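Local coordinates for acyl-[acyl-carrier-protein]--UDP-N-acetylglucosamine O-acyltransferase (Helicobacter pylori, PDB 1J2Z) that transfers a (3R)-hydroxyacyl chain from acyl carrier protein to UDP-N-acetylglucosamine, the first step of lipid A biosynthesis, at residues N194-R197 against M198-L202. Sequence-based numbering, arbitrary orientation.
Sequences NRHR and MRQLL
Asn194 O accepts a nearly straight hydrogen bond from Met198 N (3.0 Å, 168° at the hydrogen), the first i to i+4 link of the short helix 195-201, which has Asn194 at its N-cap. Arg199 N repeats the pattern on Arg195 O at 2.9 Å. At the far end Arg197 O is shared: Leu201 N reaches it in the carbonyl plane at 3.2 Å, whereas Gln200 N comes from above that plane at 3.1 Å, adding an i to i+3 bond just before Leu202 leaves helical geometry.

Among the charged side chains, Arg195 runs extended and its NH1 lies 3.2 Å from Arg199 CD and 3.7 Å from Arg199 NH1. The two guanidinium planes stand 73° apart, and the like charges would probably disfavour a closer approach. Arg199, bent at chi3 (-63°), turns its guanidinium edge to His196 CA. Arg197 curls back through chi2 and chi3, bringing its guanidinium beside the end of the Gln200 side chain, where the atomic detail is doubtful.

Apolar contacts pair Arg197 CG with Leu201 CD1 at 4.0 Å and Met198 CE with Arg195 CA at 3.5 Å.

The helix follows strand 189-191, which pairs antiparallel with strand 181-184 at the end of the left-handed beta-helix; Met198 and Leu202 pack against Ile207 of helix 204-217 and against Tyr180, whose backbone hydrogen-bonds Asn194, while Arg197 touches Tyr146.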
# COMPACT_ATOMS: atom_id res chain seq x y z
N ASN A 194 6.95 -17.91 -18.96
CA ASN A 194 7.77 -17.90 -17.75
C ASN A 194 8.84 -18.96 -17.93
O ASN A 194 8.82 -20.01 -17.28
CB ASN A 194 6.89 -18.21 -16.53
CG ASN A 194 7.62 -18.01 -15.22
OD1 ASN A 194 7.03 -18.11 -14.15
ND2 ASN A 194 8.92 -17.72 -15.30
N ARG A 195 9.77 -18.68 -18.83
CA ARG A 195 10.87 -19.58 -19.17
C ARG A 195 11.64 -20.07 -17.94
O ARG A 195 11.86 -21.27 -17.78
CB ARG A 195 11.82 -18.87 -20.13
CG ARG A 195 12.60 -19.79 -21.06
CD ARG A 195 13.32 -18.97 -22.13
NE ARG A 195 13.97 -19.82 -23.13
CZ ARG A 195 15.00 -20.62 -22.89
NH1 ARG A 195 15.51 -20.68 -21.67
NH2 ARG A 195 15.52 -21.35 -23.86
N HIS A 196 12.03 -19.14 -17.08
CA HIS A 196 12.78 -19.49 -15.88
C HIS A 196 12.07 -20.54 -15.04
O HIS A 196 12.71 -21.42 -14.46
CB HIS A 196 13.06 -18.25 -15.03
CG HIS A 196 13.69 -18.56 -13.71
ND1 HIS A 196 12.96 -19.00 -12.63
CD2 HIS A 196 14.98 -18.54 -13.32
CE1 HIS A 196 13.78 -19.24 -11.62
NE2 HIS A 196 15.01 -18.98 -12.01
N ARG A 197 10.75 -20.45 -14.97
CA ARG A 197 9.96 -21.40 -14.19
C ARG A 197 9.86 -22.74 -14.90
O ARG A 197 10.04 -23.79 -14.29
CB ARG A 197 8.55 -20.86 -13.96
CG ARG A 197 7.66 -21.82 -13.20
CD ARG A 197 7.60 -21.44 -11.73
NE ARG A 197 8.92 -21.38 -11.12
CZ ARG A 197 9.15 -20.86 -9.92
NH1 ARG A 197 8.14 -20.35 -9.21
NH2 ARG A 197 10.38 -20.83 -9.42
N MET A 198 9.56 -22.70 -16.20
CA MET A 198 9.44 -23.93 -16.98
C MET A 198 10.73 -24.73 -16.97
O MET A 198 10.70 -25.96 -16.92
CB MET A 198 9.05 -23.60 -18.43
CG MET A 198 7.78 -22.79 -18.57
SD MET A 198 7.27 -22.62 -20.30
CE MET A 198 8.48 -21.47 -20.89
N ARG A 199 11.86 -24.04 -17.00
CA ARG A 199 13.17 -24.69 -17.01
C ARG A 199 13.47 -25.52 -15.77
O ARG A 199 14.30 -26.43 -15.81
CB ARG A 199 14.28 -23.66 -17.23
CG ARG A 199 14.32 -23.08 -18.64
CD ARG A 199 15.52 -22.17 -18.83
NE ARG A 199 15.47 -21.01 -17.95
CZ ARG A 199 16.44 -20.10 -17.85
NH1 ARG A 199 17.54 -20.22 -18.58
NH2 ARG A 199 16.30 -19.07 -17.03
N GLN A 200 12.82 -25.21 -14.66
CA GLN A 200 13.06 -25.97 -13.44
C GLN A 200 12.02 -27.06 -13.23
O GLN A 200 12.29 -28.05 -12.57
CB GLN A 200 13.11 -25.05 -12.21
CG GLN A 200 11.86 -24.22 -11.98
CD GLN A 200 11.80 -23.64 -10.58
OE1 GLN A 200 11.51 -24.36 -9.62
NE2 GLN A 200 12.10 -22.35 -10.45
N LEU A 201 10.85 -26.89 -13.82
CA LEU A 201 9.78 -27.87 -13.67
C LEU A 201 9.56 -28.74 -14.90
O LEU A 201 9.10 -29.88 -14.78
CB LEU A 201 8.46 -27.17 -13.34
CG LEU A 201 8.32 -26.41 -12.02
CD1 LEU A 201 7.02 -25.61 -12.03
CD2 LEU A 201 8.34 -27.39 -10.86
N LEU A 202 9.90 -28.22 -16.07
CA LEU A 202 9.68 -28.96 -17.30
C LEU A 202 10.93 -29.34 -18.10
O LEU A 202 11.97 -28.70 -17.98
CB LEU A 202 8.72 -28.18 -18.20
CG LEU A 202 7.42 -27.73 -17.53
CD1 LEU A 202 6.57 -26.95 -18.51
CD2 LEU A 202 6.66 -28.95 -17.02